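Probable branched-chain amino acid ABC transporter, amino acid binding protein (Thermus thermophilus, PDB 3LKB) binds valine and probably serves as the substrate-binding protein of a branched-chain amino acid ABC transporter. Local coordinates at residues Tyr34-Trp37 against Ala38-Lys42. The protein carries 2 engineered substitutions. Numbering follows the deposited sequence.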
ATOM      1  N   TYR A  34     -15.702  -2.378   8.927  1.00 12.52           N
ATOM      2  CA  TYR A  34     -16.516  -2.567  10.110  1.00 14.19           C
ATOM      3  C   TYR A  34     -17.525  -1.432  10.257  1.00 16.03           C
ATOM      4  O   TYR A  34     -18.696  -1.650  10.592  1.00 16.24           O
ATOM      5  CB  TYR A  34     -15.613  -2.619  11.326  1.00 13.38           C
ATOM      6  CG  TYR A  34     -16.393  -3.142  12.487  1.00 11.57           C
ATOM      7  CD1 TYR A  34     -16.630  -4.482  12.565  1.00 12.08           C
ATOM      8  CD2 TYR A  34     -16.877  -2.255  13.429  1.00 11.88           C
ATOM      9  CE1 TYR A  34     -17.382  -4.986  13.590  1.00 12.66           C
ATOM     10  CE2 TYR A  34     -17.644  -2.751  14.457  1.00 13.09           C
ATOM     11  CZ  TYR A  34     -17.891  -4.098  14.525  1.00 12.90           C
ATOM     12  OH  TYR A  34     -18.671  -4.582  15.534  1.00  9.62           O
ATOM     13  N   CYS A  35     -17.036  -0.209  10.008  1.00 18.52           N
ATOM     14  CA  CYS A  35     -17.877   0.957  10.101  1.00 21.62           C
ATOM     15  C   CYS A  35     -19.012   0.864   9.090  1.00 21.21           C
ATOM     16  O   CYS A  35     -20.147   1.289   9.358  1.00 21.28           O
ATOM     17  CB  CYS A  35     -17.068   2.217   9.862  1.00 20.00           C
ATOM     18  SG  CYS A  35     -17.957   3.762  10.231  1.00 20.00           S
ATOM     19  N   LYS A  36     -18.671   0.271   7.935  1.00 21.11           N
ATOM     20  CA  LYS A  36     -19.604   0.045   6.839  1.00 21.44           C
ATOM     21  C   LYS A  36     -20.658  -0.952   7.266  1.00 20.25           C
ATOM     22  O   LYS A  36     -21.854  -0.764   7.056  1.00 19.43           O
ATOM     23  CB  LYS A  36     -18.844  -0.515   5.643  1.00 22.49           C
ATOM     24  CG  LYS A  36     -19.455  -0.146   4.304  1.00 27.39           C
ATOM     25  CD  LYS A  36     -18.430   0.457   3.358  1.00 30.94           C
ATOM     26  CE  LYS A  36     -18.083   1.879   3.758  1.00 36.95           C
ATOM     27  NZ  LYS A  36     -17.128   2.505   2.795  1.00 40.11           N
ATOM     28  N   TRP A  37     -20.187  -2.066   7.873  1.00 18.51           N
ATOM     29  CA  TRP A  37     -21.045  -3.088   8.475  1.00 19.14           C
ATOM     30  C   TRP A  37     -21.919  -2.556   9.640  1.00 18.94           C
ATOM     31  O   TRP A  37     -23.073  -2.905   9.741  1.00 18.33           O
ATOM     32  CB  TRP A  37     -20.213  -4.304   8.922  1.00 19.45           C
ATOM     33  CG  TRP A  37     -20.996  -5.559   9.215  1.00 21.03           C
ATOM     34  CD1 TRP A  37     -21.479  -6.470   8.294  1.00 25.74           C
ATOM     35  CD2 TRP A  37     -21.319  -6.089  10.496  1.00 23.22           C
ATOM     36  NE1 TRP A  37     -22.099  -7.529   8.937  1.00 27.15           N
ATOM     37  CE2 TRP A  37     -22.023  -7.307  10.289  1.00 25.15           C
ATOM     38  CE3 TRP A  37     -21.100  -5.651  11.803  1.00 26.95           C
ATOM     39  CZ2 TRP A  37     -22.531  -8.074  11.346  1.00 28.60           C
ATOM     40  CZ3 TRP A  37     -21.600  -6.437  12.880  1.00 29.34           C
ATOM     41  CH2 TRP A  37     -22.309  -7.631  12.638  1.00 28.93           C
ATOM     42  N   ALA A  38     -21.383  -1.686  10.492  1.00 19.38           N
ATOM     43  CA  ALA A  38     -22.220  -1.024  11.510  1.00 19.92           C
ATOM     44  C   ALA A  38     -23.460  -0.362  10.900  1.00 19.21           C
ATOM     45  O   ALA A  38     -24.556  -0.496  11.430  1.00 18.89           O
ATOM     46  CB  ALA A  38     -21.415  -0.010  12.309  1.00 20.21           C
ATOM     47  N   ASN A  39     -23.277   0.332   9.787  1.00 19.28           N
ATOM     48  CA  ASN A  39     -24.378   1.028   9.096  1.00 19.86           C
ATOM     49  C   ASN A  39     -25.420   0.068   8.495  1.00 21.26           C
ATOM     50  O   ASN A  39     -26.628   0.290   8.671  1.00 20.36           O
ATOM     51  CB  ASN A  39     -23.851   2.027   8.028  1.00 18.30           C
ATOM     52  CG  ASN A  39     -23.296   3.326   8.636  1.00 18.81           C
ATOM     53  OD1 ASN A  39     -23.697   3.759   9.728  1.00 19.68           O
ATOM     54  ND2 ASN A  39     -22.371   3.949   7.936  1.00 16.56           N
ATOM     55  N   GLU A  40     -24.941  -0.980   7.797  1.00 23.09           N
ATOM     56  CA  GLU A  40     -25.798  -1.998   7.171  1.00 25.46           C
ATOM     57  C   GLU A  40     -26.618  -2.795   8.201  1.00 25.49           C
ATOM     58  O   GLU A  40     -27.743  -3.149   7.935  1.00 26.23           O
ATOM     59  CB  GLU A  40     -24.987  -3.009   6.329  1.00 26.15           C
ATOM     60  CG  GLU A  40     -23.840  -2.453   5.497  1.00 31.54           C
ATOM     61  CD  GLU A  40     -24.017  -2.636   3.976  1.00 39.65           C
ATOM     62  OE1 GLU A  40     -24.876  -3.493   3.576  1.00 42.72           O
ATOM     63  OE2 GLU A  40     -23.274  -1.942   3.201  1.00 38.00           O
ATOM     64  N   ARG A  41     -26.041  -3.104   9.351  1.00 25.66           N
ATOM     65  CA  ARG A  41     -26.728  -3.892  10.356  1.00 26.81           C
ATOM     66  C   ARG A  41     -27.371  -3.040  11.433  1.00 26.21           C
ATOM     67  O   ARG A  41     -27.952  -3.562  12.367  1.00 25.79           O
ATOM     68  CB  ARG A  41     -25.745  -4.843  11.016  1.00 27.23           C
ATOM     69  CG  ARG A  41     -24.823  -5.543  10.038  1.00 31.43           C
ATOM     70  CD  ARG A  41     -25.493  -6.736   9.304  1.00 39.95           C
ATOM     71  NE  ARG A  41     -26.388  -7.503  10.171  1.00 45.35           N
ATOM     72  CZ  ARG A  41     -27.645  -7.812   9.853  1.00 48.86           C
ATOM     73  NH1 ARG A  41     -28.155  -7.437   8.675  1.00 49.00           N
ATOM     74  NH2 ARG A  41     -28.390  -8.507  10.714  1.00 49.03           N
ATOM     75  N   LYS A  42     -27.241  -1.723  11.319  1.00 26.67           N
ATOM     76  CA  LYS A  42     -27.785  -0.800  12.326  1.00 26.79           C
ATOM     77  C   LYS A  42     -27.423  -1.217  13.767  1.00 25.49           C
ATOM     78  O   LYS A  42     -28.268  -1.324  14.658  1.00 24.92           O
ATOM     79  CB  LYS A  42     -29.301  -0.612  12.125  1.00 27.70           C
ATOM     80  CG  LYS A  42     -29.651   0.515  11.125  1.00 30.85           C
ATOM     81  CD  LYS A  42     -30.337  -0.020   9.857  1.00 38.46           C
ATOM     82  CE  LYS A  42     -31.871  -0.271  10.047  1.00 40.42           C
ATOM     83  NZ  LYS A  42     -32.423  -1.423   9.211  1.00 42.38           N
TER
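One face of the Trp37 indole is covered by the aliphatic chain of Arg41, one helical turn later. CG of Arg41 sits 3.5 Å from the centroid of the five-membered ring and 16° off its normal, a CH-pi contact, while CD of Arg41 reaches 3.5 Å from Trp37 NE1. The guanidinium does not stack: its plane is turned 46° from the indole, with Trp37 CZ2 near its edge. Trp37 CG lies anti to the backbone N (chi1 -164°), beside the carbonyl carbon, which sets the ring against Arg41 CG; Arg41 bends at chi2 and chi3. Beneath this pair run i to i+4 backbone hydrogen bonds, among them Arg41 N to Trp37 O at 3.0 Å; that from Asn39 N to Cys35 O is weak. Lys42, with positive phi, is the C-prime residue of the Schellman motif that ends helix 21-41, the crossover between strands 6-14 and 47-55. Cys35 and Ala38 pack on Phe49 of the latter strand, and Asn39 OD1 accepts a hydrogen bond from the backbone N of Phe49, whereas Tyr34 and Trp37 meet Leu267 and Ile271 of helix 263-274. With an alanine at Trp37, the Arg41 methylenes would probably lose the face they lie on and a gap would be likely to open toward Leu267 and Ile271. The side-chain contact is thus carried by hydrocarbon over the indole and not by a cation-pi stack.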